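Local coordinates for lactate racemase (Thermoanaerobacterium thermosaccharolyticum, PDB 2YJG), which interconverts the D- and L-isomers of lactate with the help of a nickel pincer cofactor derived from nicotinic acid mononucleotide, absent from this apoprotein, at residues 174-179 with 218-223; 203-208 with 360-365; 65-70 with 160-165. One frame throughout, in Å; residues are numbered along the deposited sequence.

Interaction 1: residues 174-179 with 218-223; sequences HFFAGF and NPIHRD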
ATOM      1  N   HIS A 174      20.988 -16.271 -17.298  1.00 11.20           N
ATOM      2  CA  HIS A 174      21.759 -15.249 -16.559  1.00 10.81           C
ATOM      3  C   HIS A 174      23.231 -15.455 -16.832  1.00 11.10           C
ATOM      4  O   HIS A 174      23.768 -16.604 -16.711  1.00  9.82           O
ATOM      5  CB  HIS A 174      21.418 -15.305 -15.067  1.00 11.38           C
ATOM      6  CG  HIS A 174      22.202 -14.337 -14.255  1.00 13.24           C
ATOM      7  ND1 HIS A 174      21.676 -13.178 -13.712  1.00 20.25           N
ATOM      8  CD2 HIS A 174      23.510 -14.355 -13.914  1.00  4.85           C
ATOM      9  CE1 HIS A 174      22.647 -12.532 -13.067  1.00 11.80           C
ATOM     10  NE2 HIS A 174      23.759 -13.231 -13.184  1.00 17.43           N
ATOM     11  N   PHE A 175      23.910 -14.373 -17.173  1.00 10.51           N
ATOM     12  CA  PHE A 175      25.239 -14.457 -17.742  1.00 10.06           C
ATOM     13  C   PHE A 175      26.374 -14.942 -16.813  1.00 11.66           C
ATOM     14  O   PHE A 175      27.484 -15.232 -17.305  1.00 12.78           O
ATOM     15  CB  PHE A 175      25.625 -13.174 -18.440  1.00 10.85           C
ATOM     16  CG  PHE A 175      25.922 -11.970 -17.536  1.00  9.12           C
ATOM     17  CD1 PHE A 175      25.172 -11.710 -16.389  1.00 14.53           C
ATOM     18  CD2 PHE A 175      26.907 -11.073 -17.898  1.00 13.63           C
ATOM     19  CE1 PHE A 175      25.455 -10.630 -15.633  1.00 15.69           C
ATOM     20  CE2 PHE A 175      27.175  -9.946 -17.128  1.00 15.26           C
ATOM     21  CZ  PHE A 175      26.384  -9.735 -15.994  1.00 14.68           C
ATOM     22  N   PHE A 176      26.138 -14.998 -15.505  1.00 12.20           N
ATOM     23  CA  PHE A 176      27.103 -15.735 -14.641  1.00 12.40           C
ATOM     24  C   PHE A 176      26.515 -16.715 -13.638  1.00 11.91           C
ATOM     25  O   PHE A 176      27.237 -17.566 -13.199  1.00 12.11           O
ATOM     26  CB  PHE A 176      28.119 -14.789 -13.949  1.00 12.19           C
ATOM     27  CG  PHE A 176      27.518 -13.727 -13.104  1.00 12.93           C
ATOM     28  CD1 PHE A 176      27.190 -13.988 -11.784  1.00 15.16           C
ATOM     29  CD2 PHE A 176      27.374 -12.421 -13.590  1.00 14.03           C
ATOM     30  CE1 PHE A 176      26.668 -12.999 -10.952  1.00 18.55           C
ATOM     31  CE2 PHE A 176      26.862 -11.409 -12.773  1.00 16.81           C
ATOM     32  CZ  PHE A 176      26.496 -11.683 -11.461  1.00 17.71           C
ATOM     33  N   ALA A 177      25.255 -16.579 -13.241  1.00  9.95           N
ATOM     34  CA  ALA A 177      24.581 -17.575 -12.422  1.00 10.79           C
ATOM     35  C   ALA A 177      23.882 -18.669 -13.235  1.00 12.10           C
ATOM     36  O   ALA A 177      23.260 -19.547 -12.669  1.00 12.70           O
ATOM     37  CB  ALA A 177      23.532 -16.898 -11.505  1.00  9.99           C
ATOM     38  N   GLY A 178      23.973 -18.597 -14.562  1.00 12.50           N
ATOM     39  CA  GLY A 178      23.417 -19.633 -15.447  1.00 11.36           C
ATOM     40  C   GLY A 178      21.992 -19.338 -15.796  1.00 11.79           C
ATOM     41  O   GLY A 178      21.643 -19.109 -16.971  1.00 10.92           O
ATOM     42  N   PHE A 179      21.148 -19.362 -14.765  1.00 11.85           N
ATOM     43  CA  PHE A 179      19.751 -18.951 -14.891  1.00 12.01           C
ATOM     44  C   PHE A 179      19.326 -18.179 -13.665  1.00 11.53           C
ATOM     45  O   PHE A 179      19.914 -18.316 -12.612  1.00 11.66           O
ATOM     46  CB  PHE A 179      18.815 -20.179 -15.031  1.00 12.87           C
ATOM     47  CG  PHE A 179      19.090 -21.018 -16.224  1.00  8.48           C
ATOM     48  CD1 PHE A 179      20.046 -22.004 -16.212  1.00 11.86           C
ATOM     49  CD2 PHE A 179      18.304 -20.882 -17.336  1.00 10.07           C
ATOM     50  CE1 PHE A 179      20.300 -22.783 -17.368  1.00 13.10           C
ATOM     51  CE2 PHE A 179      18.507 -21.637 -18.492  1.00 12.57           C
ATOM     52  CZ  PHE A 179      19.519 -22.615 -18.513  1.00 11.09           C
ATOM     53  N   ASN A 218      29.277 -24.751 -11.712  1.00 13.36           N
ATOM     54  CA  ASN A 218      29.232 -23.276 -11.512  1.00 14.26           C
ATOM     55  C   ASN A 218      29.291 -22.983 -10.022  1.00 12.75           C
ATOM     56  O   ASN A 218      28.361 -23.334  -9.291  1.00 12.32           O
ATOM     57  CB  ASN A 218      27.962 -22.635 -12.143  1.00 13.05           C
ATOM     58  CG  ASN A 218      27.911 -21.146 -11.987  1.00 13.24           C
ATOM     59  OD1 ASN A 218      28.605 -20.583 -11.131  1.00 13.85           O
ATOM     60  ND2 ASN A 218      27.171 -20.459 -12.888  1.00 12.88           N
ATOM     61  N   PRO A 219      30.405 -22.396  -9.543  1.00 13.73           N
ATOM     62  CA  PRO A 219      30.560 -22.307  -8.088  1.00 13.68           C
ATOM     63  C   PRO A 219      29.625 -21.304  -7.431  1.00 12.64           C
ATOM     64  O   PRO A 219      29.354 -21.451  -6.259  1.00 12.25           O
ATOM     65  CB  PRO A 219      32.009 -21.845  -7.935  1.00 14.97           C
ATOM     66  CG  PRO A 219      32.296 -21.073  -9.175  1.00 13.29           C
ATOM     67  CD  PRO A 219      31.592 -21.850 -10.231  1.00 16.45           C
ATOM     68  N   ILE A 220      29.160 -20.308  -8.188  1.00 11.96           N
ATOM     69  CA  ILE A 220      28.197 -19.315  -7.699  1.00 13.22           C
ATOM     70  C   ILE A 220      26.913 -20.051  -7.381  1.00 13.11           C
ATOM     71  O   ILE A 220      26.351 -19.973  -6.280  1.00 14.71           O
ATOM     72  CB  ILE A 220      27.907 -18.171  -8.755  1.00 12.64           C
ATOM     73  CG1 ILE A 220      29.186 -17.417  -9.017  1.00 15.62           C
ATOM     74  CG2 ILE A 220      26.859 -17.229  -8.177  1.00 10.83           C
ATOM     75  CD1 ILE A 220      29.292 -16.508 -10.230  1.00 15.58           C
ATOM     76  N   HIS A 221      26.495 -20.835  -8.350  1.00 14.64           N
ATOM     77  CA  HIS A 221      25.306 -21.677  -8.257  1.00 14.36           C
ATOM     78  C   HIS A 221      25.434 -22.712  -7.159  1.00 14.63           C
ATOM     79  O   HIS A 221      24.502 -22.947  -6.362  1.00 16.06           O
ATOM     80  CB  HIS A 221      25.058 -22.338  -9.593  1.00 14.00           C
ATOM     81  CG  HIS A 221      23.898 -23.274  -9.591  1.00 13.28           C
ATOM     82  ND1 HIS A 221      22.601 -22.854  -9.381  1.00 12.56           N
ATOM     83  CD2 HIS A 221      23.852 -24.609  -9.747  1.00 16.35           C
ATOM     84  CE1 HIS A 221      21.806 -23.903  -9.443  1.00 12.48           C
ATOM     85  NE2 HIS A 221      22.539 -24.981  -9.666  1.00 14.89           N
ATOM     86  N   ARG A 222      26.611 -23.301  -7.022  1.00 16.42           N
ATOM     87  CA  ARG A 222      26.832 -24.261  -5.924  1.00 15.63           C
ATOM     88  C   ARG A 222      26.591 -23.659  -4.534  1.00 15.35           C
ATOM     89  O   ARG A 222      25.950 -24.287  -3.686  1.00 16.32           O
ATOM     90  CB  ARG A 222      28.284 -24.815  -6.025  1.00 17.29           C
ATOM     91  CG  ARG A 222      28.612 -25.852  -4.951  1.00 20.49           C
ATOM     92  CD  ARG A 222      30.097 -26.375  -4.988  1.00 27.87           C
ATOM     93  NE  ARG A 222      30.363 -27.317  -3.877  1.00 35.31           N
ATOM     94  CZ  ARG A 222      31.582 -27.699  -3.444  1.00 40.24           C
ATOM     95  NH1 ARG A 222      32.705 -27.213  -3.979  1.00 42.86           N
ATOM     96  NH2 ARG A 222      31.685 -28.576  -2.447  1.00 40.87           N
ATOM     97  N   ASP A 223      27.136 -22.469  -4.274  1.00 14.39           N
ATOM     98  CA  ASP A 223      26.866 -21.762  -3.000  1.00 14.37           C
ATOM     99  C   ASP A 223      25.388 -21.436  -2.824  1.00 15.13           C
ATOM    100  O   ASP A 223      24.872 -21.572  -1.705  1.00 14.81           O
ATOM    101  CB  ASP A 223      27.769 -20.507  -2.829  1.00 14.07           C
ATOM    102  CG  ASP A 223      29.132 -20.847  -2.154  1.00 16.84           C
ATOM    103  OD1 ASP A 223      29.506 -22.068  -2.058  1.00 19.49           O
ATOM    104  OD2 ASP A 223      29.778 -19.905  -1.722  1.00 20.06           O
TER
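Asn218 ND2 donates to Phe176 O at 2.9 Å, almost straight (170° at the hydrogen). The acceptor lies close to the plane of the Asn218 amide, while the donor stands 32° off the plane of the Phe176 carbonyl. A second acceptor for ND2 is Val214 O. Beside this bond is the tight apolar part: Ile220 CD1 comes obliquely to the Phe176 ring, 3.6 Å from Phe176 CD1, and the two side chains cross at about a right angle. With chi1 at 58°, the Phe176 ring sits between its own backbone N and carbonyl carbon, and His174 NE2 lies over its centre. His174, by similarity a proton donor/acceptor, lies at the end of strand 173-174, which a tight turn joins to its antiparallel partner 178-179. On the other segment Asn218 is the N-cap of helix 219-230: Asn218 OD1 accepts from Ile220 N at 3.0 Å and, weakly, from His221 N. With both ends of the amide in use, its flip is fixed. Past Asn218 the contact thins. Gly178 N is 4.1 Å from Asn218 ND2, and the His221 ring stays back, its ND1 bonded to Arg183. Arg222 lies on the solvent side of the helix, well away from the turn.

Interaction 2: residues 203-208 with 360-365; sequences EFIKNP and AQILAR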
ATOM      1  N   GLU A 203      37.151 -14.580  -7.734  1.00 12.29           N
ATOM      2  CA  GLU A 203      37.481 -15.989  -7.917  1.00 14.18           C
ATOM      3  C   GLU A 203      36.335 -16.754  -8.557  1.00 12.56           C
ATOM      4  O   GLU A 203      36.533 -17.614  -9.439  1.00 13.42           O
ATOM      5  CB  GLU A 203      37.781 -16.646  -6.568  1.00 16.03           C
ATOM      6  CG  GLU A 203      38.366 -18.004  -6.735  1.00 19.61           C
ATOM      7  CD  GLU A 203      39.019 -18.505  -5.443  1.00 28.73           C
ATOM      8  OE1 GLU A 203      39.094 -17.732  -4.451  1.00 28.09           O
ATOM      9  OE2 GLU A 203      39.396 -19.688  -5.428  1.00 34.52           O
ATOM     10  N   PHE A 204      35.130 -16.446  -8.101  1.00 13.19           N
ATOM     11  CA  PHE A 204      33.906 -17.068  -8.648  1.00 13.32           C
ATOM     12  C   PHE A 204      33.690 -16.597 -10.077  1.00 13.29           C
ATOM     13  O   PHE A 204      33.471 -17.382 -11.011  1.00 10.89           O
ATOM     14  CB  PHE A 204      32.722 -16.672  -7.801  1.00 14.66           C
ATOM     15  CG  PHE A 204      32.515 -17.549  -6.566  1.00 15.96           C
ATOM     16  CD1 PHE A 204      33.455 -18.464  -6.139  1.00 20.36           C
ATOM     17  CD2 PHE A 204      31.354 -17.402  -5.824  1.00 17.47           C
ATOM     18  CE1 PHE A 204      33.226 -19.268  -5.051  1.00 25.63           C
ATOM     19  CE2 PHE A 204      31.092 -18.228  -4.769  1.00 21.90           C
ATOM     20  CZ  PHE A 204      32.037 -19.170  -4.367  1.00 22.94           C
ATOM     21  N   ILE A 205      33.791 -15.286 -10.276  1.00 11.75           N
ATOM     22  CA  ILE A 205      33.492 -14.743 -11.624  1.00 12.69           C
ATOM     23  C   ILE A 205      34.491 -15.259 -12.697  1.00 11.99           C
ATOM     24  O   ILE A 205      34.164 -15.399 -13.871  1.00 12.12           O
ATOM     25  CB  ILE A 205      33.412 -13.234 -11.564  1.00 11.49           C
ATOM     26  CG1 ILE A 205      32.227 -12.791 -10.704  1.00 12.48           C
ATOM     27  CG2 ILE A 205      33.324 -12.608 -12.974  1.00 10.75           C
ATOM     28  CD1 ILE A 205      30.814 -13.040 -11.286  1.00 15.08           C
ATOM     29  N   LYS A 206      35.715 -15.501 -12.292  1.00 12.11           N
ATOM     30  CA  LYS A 206      36.749 -16.016 -13.186  1.00 14.11           C
ATOM     31  C   LYS A 206      36.583 -17.466 -13.546  1.00 13.85           C
ATOM     32  O   LYS A 206      37.174 -17.958 -14.537  1.00 13.63           O
ATOM     33  CB  LYS A 206      38.159 -15.791 -12.594  1.00 15.26           C
ATOM     34  CG  LYS A 206      39.315 -16.405 -13.383  1.00 21.48           C
ATOM     35  CD  LYS A 206      39.944 -15.504 -14.450  1.00 25.96           C
ATOM     36  CE  LYS A 206      41.418 -15.891 -14.764  1.00 29.60           C
ATOM     37  NZ  LYS A 206      42.147 -15.000 -15.760  1.00 33.27           N
ATOM     38  N   ASN A 207      35.764 -18.188 -12.794  1.00 12.49           N
ATOM     39  CA  ASN A 207      35.614 -19.614 -13.056  1.00 13.89           C
ATOM     40  C   ASN A 207      35.016 -19.827 -14.440  1.00 13.11           C
ATOM     41  O   ASN A 207      34.114 -19.125 -14.832  1.00 10.94           O
ATOM     42  CB  ASN A 207      34.741 -20.226 -11.969  1.00 13.00           C
ATOM     43  CG  ASN A 207      34.636 -21.718 -12.067  1.00 15.33           C
ATOM     44  OD1 ASN A 207      33.935 -22.244 -12.934  1.00 14.93           O
ATOM     45  ND2 ASN A 207      35.278 -22.445 -11.089  1.00 13.06           N
ATOM     46  N   PRO A 208      35.482 -20.856 -15.167  1.00 13.65           N
ATOM     47  CA  PRO A 208      34.999 -20.974 -16.525  1.00 13.52           C
ATOM     48  C   PRO A 208      33.549 -21.449 -16.649  1.00 12.15           C
ATOM     49  O   PRO A 208      32.951 -21.365 -17.746  1.00 12.43           O
ATOM     50  CB  PRO A 208      35.957 -22.000 -17.142  1.00 14.98           C
ATOM     51  CG  PRO A 208      36.698 -22.635 -16.002  1.00 16.85           C
ATOM     52  CD  PRO A 208      36.687 -21.680 -14.894  1.00 14.29           C
ATOM     53  N   ALA A 360      32.412  -5.095 -14.161  1.00 11.42           N
ATOM     54  CA  ALA A 360      33.656  -4.648 -14.770  1.00 10.58           C
ATOM     55  C   ALA A 360      34.594  -5.812 -15.150  1.00 11.48           C
ATOM     56  O   ALA A 360      35.282  -5.772 -16.187  1.00  9.80           O
ATOM     57  CB  ALA A 360      34.459  -3.588 -13.871  1.00 10.52           C
ATOM     58  N   GLN A 361      34.646  -6.828 -14.289  1.00 10.63           N
ATOM     59  CA  GLN A 361      35.513  -7.953 -14.512  1.00  9.38           C
ATOM     60  C   GLN A 361      35.085  -8.655 -15.810  1.00  9.94           C
ATOM     61  O   GLN A 361      35.905  -8.995 -16.693  1.00  9.53           O
ATOM     62  CB  GLN A 361      35.384  -8.904 -13.321  1.00  9.79           C
ATOM     63  CG  GLN A 361      36.370 -10.064 -13.394  1.00 11.57           C
ATOM     64  CD  GLN A 361      36.291 -11.008 -12.207  1.00 14.05           C
ATOM     65  OE1 GLN A 361      35.678 -10.691 -11.177  1.00 12.01           O
ATOM     66  NE2 GLN A 361      36.929 -12.174 -12.345  1.00 10.88           N
ATOM     67  N   ILE A 362      33.796  -8.936 -15.906  1.00  9.78           N
ATOM     68  CA  ILE A 362      33.281  -9.539 -17.148  1.00 10.45           C
ATOM     69  C   ILE A 362      33.508  -8.732 -18.370  1.00 10.47           C
ATOM     70  O   ILE A 362      33.937  -9.310 -19.395  1.00 11.97           O
ATOM     71  CB  ILE A 362      31.798  -9.923 -16.995  1.00 10.25           C
ATOM     72  CG1 ILE A 362      31.746 -10.939 -15.887  1.00  8.55           C
ATOM     73  CG2 ILE A 362      31.119 -10.452 -18.453  1.00 11.42           C
ATOM     74  CD1 ILE A 362      30.346 -11.231 -15.294  1.00  9.72           C
ATOM     75  N   LEU A 363      33.265  -7.408 -18.333  1.00 11.01           N
ATOM     76  CA  LEU A 363      33.558  -6.580 -19.515  1.00 12.07           C
ATOM     77  C   LEU A 363      35.043  -6.594 -19.847  1.00 12.37           C
ATOM     78  O   LEU A 363      35.418  -6.741 -21.021  1.00 11.49           O
ATOM     79  CB  LEU A 363      33.051  -5.155 -19.306  1.00 11.20           C
ATOM     80  CG  LEU A 363      33.296  -4.114 -20.387  1.00 11.19           C
ATOM     81  CD1 LEU A 363      32.563  -4.608 -21.696  1.00 12.20           C
ATOM     82  CD2 LEU A 363      32.812  -2.705 -19.951  1.00 10.77           C
ATOM     83  N   ALA A 364      35.928  -6.515 -18.822  1.00 11.97           N
ATOM     84  CA  ALA A 364      37.348  -6.654 -19.075  1.00 11.07           C
ATOM     85  C   ALA A 364      37.705  -8.003 -19.746  1.00 10.76           C
ATOM     86  O   ALA A 364      38.486  -8.034 -20.655  1.00 12.55           O
ATOM     87  CB  ALA A 364      38.249  -6.369 -17.766  1.00 11.52           C
ATOM     88  N   ARG A 365      37.119  -9.099 -19.307  1.00 11.31           N
ATOM     89  CA  ARG A 365      37.347 -10.422 -19.935  1.00 12.28           C
ATOM     90  C   ARG A 365      37.055 -10.295 -21.447  1.00 12.81           C
ATOM     91  O   ARG A 365      37.861 -10.706 -22.293  1.00 12.24           O
ATOM     92  CB  ARG A 365      36.464 -11.494 -19.293  1.00 12.18           C
ATOM     93  CG  ARG A 365      36.638 -12.823 -19.893  1.00 13.77           C
ATOM     94  CD  ARG A 365      35.692 -13.802 -19.335  1.00 15.62           C
ATOM     95  NE  ARG A 365      34.350 -13.638 -19.935  1.00 14.34           N
ATOM     96  CZ  ARG A 365      33.201 -13.845 -19.316  1.00 13.07           C
ATOM     97  NH1 ARG A 365      33.137 -14.168 -18.017  1.00 13.07           N
ATOM     98  NH2 ARG A 365      32.079 -13.636 -19.977  1.00 14.64           N
TER
HETATM   99  O   HOH W   1      35.385 -14.725 -16.159  1.00 14.44           O
HETATM  100  O   HOH W   2      31.689 -14.805 -15.414  1.00 15.03           O
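The short helix 202-206 packs against helix 357-369 through Ile205, which faces Gln361 and Ile362 in a contact between the N-terminal and C-terminal family regions of the racemase. With CG1 beside the backbone N (chi1 -65°), the CG2 branch of Ile205 is turned to the other helix. Ile205 CG2 is 3.7 Å from Ile362 CG1, and it also lies against the amide carbon of Gln361. Gln361 runs out fully extended (chi1 -174°, chi2 179°), crossing Ile205 at a slant, and Gln361 OE1 comes within 3.4 Å of Ile205 CB. The other end of that amide goes to the helix backbone: Gln361 NE2 hydrogen-bonds Ser202 O and passes 3.8 Å from Lys206 CB. A leucine here would probably leave Ser202 O without this donor and remove the polar tie between the two helices. This is helix-to-helix packing beside the active-site region: the Ile205 side chain is about 5 Å from that of His200, by similarity a ligand of the cofactor nickel, and Ile362 also touches Phe176. Farther along, water takes over. Ile205 O and Arg365 NH1 are 4.4 Å apart, and two waters at the guanidinium edge, in its plane, span the gap. Water 1 donates to Ile205 O at 2.7 Å and accepts from Arg365 NH1; water 2 makes the same link, though its bond to Arg365 NH1 is weak. One carbonyl oxygen thus receives two water hydrogens. Arg365 NH2 meanwhile forms a salt bridge with Glu304 on helix 293-305, which anchors the guanidinium from another direction and would probably offset the like charge of nearby Arg211.

Interaction 3: residues 65-70 with 160-165; sequences NIVIIT and VEADLL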
ATOM      1  N   ASN A  65       3.208 -20.572  10.620  1.00 25.80           N
ATOM      2  CA  ASN A  65       4.009 -19.400  10.319  1.00 24.64           C
ATOM      3  C   ASN A  65       4.633 -19.719   8.996  1.00 22.32           C
ATOM      4  O   ASN A  65       5.720 -20.278   8.950  1.00 24.19           O
ATOM      5  CB  ASN A  65       5.064 -19.163  11.435  1.00 24.30           C
ATOM      6  CG  ASN A  65       5.982 -17.931  11.193  1.00 30.06           C
ATOM      7  OD1 ASN A  65       5.652 -16.954  10.489  1.00 35.82           O
ATOM      8  ND2 ASN A  65       7.151 -17.972  11.839  1.00 31.73           N
ATOM      9  N   ILE A  66       3.928 -19.381   7.936  1.00 19.29           N
ATOM     10  CA  ILE A  66       4.401 -19.553   6.556  1.00 17.47           C
ATOM     11  C   ILE A  66       4.972 -18.267   5.967  1.00 16.18           C
ATOM     12  O   ILE A  66       4.461 -17.185   6.213  1.00 13.45           O
ATOM     13  CB  ILE A  66       3.267 -20.074   5.681  1.00 17.35           C
ATOM     14  CG1 ILE A  66       2.687 -21.330   6.336  1.00 17.34           C
ATOM     15  CG2 ILE A  66       3.742 -20.370   4.260  1.00 17.62           C
ATOM     16  CD1 ILE A  66       1.499 -21.896   5.648  1.00 18.63           C
ATOM     17  N   VAL A  67       6.080 -18.395   5.234  1.00 15.13           N
ATOM     18  CA  VAL A  67       6.702 -17.246   4.586  1.00 16.10           C
ATOM     19  C   VAL A  67       6.779 -17.609   3.095  1.00 14.77           C
ATOM     20  O   VAL A  67       7.224 -18.700   2.754  1.00 14.42           O
ATOM     21  CB  VAL A  67       8.109 -16.897   5.164  1.00 16.30           C
ATOM     22  CG1 VAL A  67       8.838 -15.826   4.286  1.00 17.13           C
ATOM     23  CG2 VAL A  67       7.989 -16.467   6.702  1.00 16.50           C
ATOM     24  N   ILE A  68       6.264 -16.729   2.245  1.00 13.69           N
ATOM     25  CA  ILE A  68       6.505 -16.819   0.801  1.00 13.59           C
ATOM     26  C   ILE A  68       7.485 -15.719   0.402  1.00 13.77           C
ATOM     27  O   ILE A  68       7.176 -14.524   0.610  1.00 14.68           O
ATOM     28  CB  ILE A  68       5.287 -16.521  -0.003  1.00 12.80           C
ATOM     29  CG1 ILE A  68       4.107 -17.438   0.390  1.00 14.94           C
ATOM     30  CG2 ILE A  68       5.559 -16.658  -1.527  1.00 15.76           C
ATOM     31  CD1 ILE A  68       2.759 -16.998  -0.233  1.00 15.81           C
ATOM     32  N   ILE A  69       8.591 -16.108  -0.234  1.00 12.67           N
ATOM     33  CA  ILE A  69       9.555 -15.130  -0.725  1.00 13.60           C
ATOM     34  C   ILE A  69       9.115 -14.764  -2.134  1.00 14.37           C
ATOM     35  O   ILE A  69       8.786 -15.660  -2.945  1.00 13.24           O
ATOM     36  CB  ILE A  69      10.987 -15.638  -0.770  1.00 12.85           C
ATOM     37  CG1 ILE A  69      11.482 -16.048   0.638  1.00 13.01           C
ATOM     38  CG2 ILE A  69      11.890 -14.511  -1.284  1.00 13.44           C
ATOM     39  CD1 ILE A  69      12.859 -16.774   0.668  1.00 14.04           C
ATOM     40  N   THR A  70       9.046 -13.456  -2.409  1.00 14.34           N
ATOM     41  CA  THR A  70       8.716 -12.959  -3.716  1.00 15.84           C
ATOM     42  C   THR A  70       9.795 -12.005  -4.178  1.00 16.32           C
ATOM     43  O   THR A  70      10.582 -11.482  -3.362  1.00 16.58           O
ATOM     44  CB  THR A  70       7.346 -12.260  -3.715  1.00 16.21           C
ATOM     45  OG1 THR A  70       6.859 -12.105  -5.069  1.00 18.41           O
ATOM     46  CG2 THR A  70       7.429 -10.898  -3.078  1.00 18.09           C
ATOM     47  N   VAL A 160      14.094 -17.895   8.439  1.00 21.10           N
ATOM     48  CA  VAL A 160      14.654 -18.917   9.320  1.00 22.34           C
ATOM     49  C   VAL A 160      13.563 -19.408  10.286  1.00 23.41           C
ATOM     50  O   VAL A 160      13.323 -20.603  10.410  1.00 25.47           O
ATOM     51  CB  VAL A 160      15.830 -18.358  10.158  1.00 22.00           C
ATOM     52  CG1 VAL A 160      16.402 -19.493  11.016  1.00 23.15           C
ATOM     53  CG2 VAL A 160      16.942 -17.687   9.250  1.00 22.29           C
ATOM     54  N   GLU A 161      12.847 -18.467  10.890  1.00 25.12           N
ATOM     55  CA  GLU A 161      11.764 -18.766  11.876  1.00 25.57           C
ATOM     56  C   GLU A 161      10.508 -19.456  11.319  1.00 25.50           C
ATOM     57  O   GLU A 161       9.775 -20.091  12.066  1.00 23.29           O
ATOM     58  CB  GLU A 161      11.284 -17.456  12.512  1.00 25.93           C
ATOM     59  CG  GLU A 161      12.293 -16.749  13.332  1.00 30.30           C
ATOM     60  CD  GLU A 161      11.843 -15.301  13.655  1.00 37.28           C
ATOM     61  OE1 GLU A 161      10.733 -14.875  13.175  1.00 39.39           O
ATOM     62  OE2 GLU A 161      12.603 -14.615  14.393  1.00 40.10           O
ATOM     63  N   ALA A 162      10.286 -19.330  10.010  1.00 24.29           N
ATOM     64  CA  ALA A 162       9.174 -19.946   9.341  1.00 23.94           C
ATOM     65  C   ALA A 162       9.046 -21.443   9.580  1.00 24.88           C
ATOM     66  O   ALA A 162      10.030 -22.175   9.590  1.00 24.58           O
ATOM     67  CB  ALA A 162       9.260 -19.684   7.844  1.00 24.45           C
ATOM     68  N   ASP A 163       7.808 -21.866   9.807  1.00 24.11           N
ATOM     69  CA  ASP A 163       7.385 -23.284   9.772  1.00 25.28           C
ATOM     70  C   ASP A 163       7.482 -23.894   8.413  1.00 23.71           C
ATOM     71  O   ASP A 163       7.778 -25.093   8.241  1.00 23.76           O
ATOM     72  CB  ASP A 163       5.884 -23.349  10.078  1.00 26.76           C
ATOM     73  CG  ASP A 163       5.617 -23.646  11.459  1.00 31.58           C
ATOM     74  OD1 ASP A 163       6.612 -23.731  12.242  1.00 42.49           O
ATOM     75  OD2 ASP A 163       4.422 -23.800  11.782  1.00 36.04           O
ATOM     76  N   LEU A 164       7.165 -23.083   7.413  1.00 20.98           N
ATOM     77  CA  LEU A 164       7.332 -23.500   6.040  1.00 19.37           C
ATOM     78  C   LEU A 164       7.828 -22.296   5.288  1.00 18.84           C
ATOM     79  O   LEU A 164       7.279 -21.174   5.430  1.00 19.09           O
ATOM     80  CB  LEU A 164       6.021 -24.006   5.481  1.00 19.73           C
ATOM     81  CG  LEU A 164       5.976 -24.497   4.049  1.00 19.80           C
ATOM     82  CD1 LEU A 164       6.719 -25.802   3.949  1.00 19.62           C
ATOM     83  CD2 LEU A 164       4.511 -24.573   3.502  1.00 21.71           C
ATOM     84  N   LEU A 165       8.892 -22.491   4.525  1.00 18.10           N
ATOM     85  CA  LEU A 165       9.410 -21.471   3.658  1.00 17.13           C
ATOM     86  C   LEU A 165       9.211 -21.841   2.202  1.00 17.59           C
ATOM     87  O   LEU A 165       9.627 -22.923   1.757  1.00 18.31           O
ATOM     88  CB  LEU A 165      10.887 -21.256   3.941  1.00 15.86           C
ATOM     89  CG  LEU A 165      11.581 -20.101   3.187  1.00 17.13           C
ATOM     90  CD1 LEU A 165      10.904 -18.680   3.490  1.00 16.31           C
ATOM     91  CD2 LEU A 165      13.063 -20.068   3.466  1.00 18.93           C
TER
HETATM   92  O   HOH W   3       7.298 -20.344  13.610  1.00 50.54           O
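Asn65-Val67 and Asp163-Leu165 run parallel, Ile66 bridging Leu164 and Val67 bridging Leu165, with Val67 N donating to Leu164 O at 3.0 Å. Just before the strands, Asp163 N reaches Asn65 O at 2.8 Å. The closer side-chain packing is on the face carrying Val67. There Val67 and Leu165 lie side by side, pointing the same way, and Val67 CG1 is 3.6 Å from Leu165 CD1. With chi1 at -175° the leucine side chain turns back beside its own carbonyl carbon, and Leu165 CD1 also meets Ile69 CG1 at 3.9 Å. The second branch of the valine, Val67 CG2, rests on Ala162 CB at 3.6 Å, where the chain has just left helix 157-161. Ile66 and Leu164, on the opposite face, approach less closely. At the partly exposed end, a water accepts from Asn65 ND2 and donates to Glu161 O, while Asp163 OD2 takes the backbone N of Lys64. Strands 66-71 and 164-170 are the central neighbours of a sheet in the order 3-2-1-4-5 along its parallel part, the topology of a Rossmann-like alpha/beta domain; strand 66-71 leads directly to Asp72-Arg75, which by similarity bind the cofactor.

Going from the N terminus, the first contact reached is at 65-70, on strand 66-71, and interaction 3 closes its loop when the chain comes back at 160-165, all inside the N-terminal alpha/beta region. Only then does interaction 1 open at 174-179. Before it closes at 218-223, interaction 2 has already started at 203-208, and it waits until 360-365, on helix 357-369 of the C-terminal family region, so these two cross. Phe176 stands where they meet in space, and helices 202-206 and 219-230 are joined by Phe204 packing on Asp223 and Asn207 on Pro219. Interaction 3 stands apart, its nearest atoms about 13 Å from interaction 1 and about 19 Å from interaction 2.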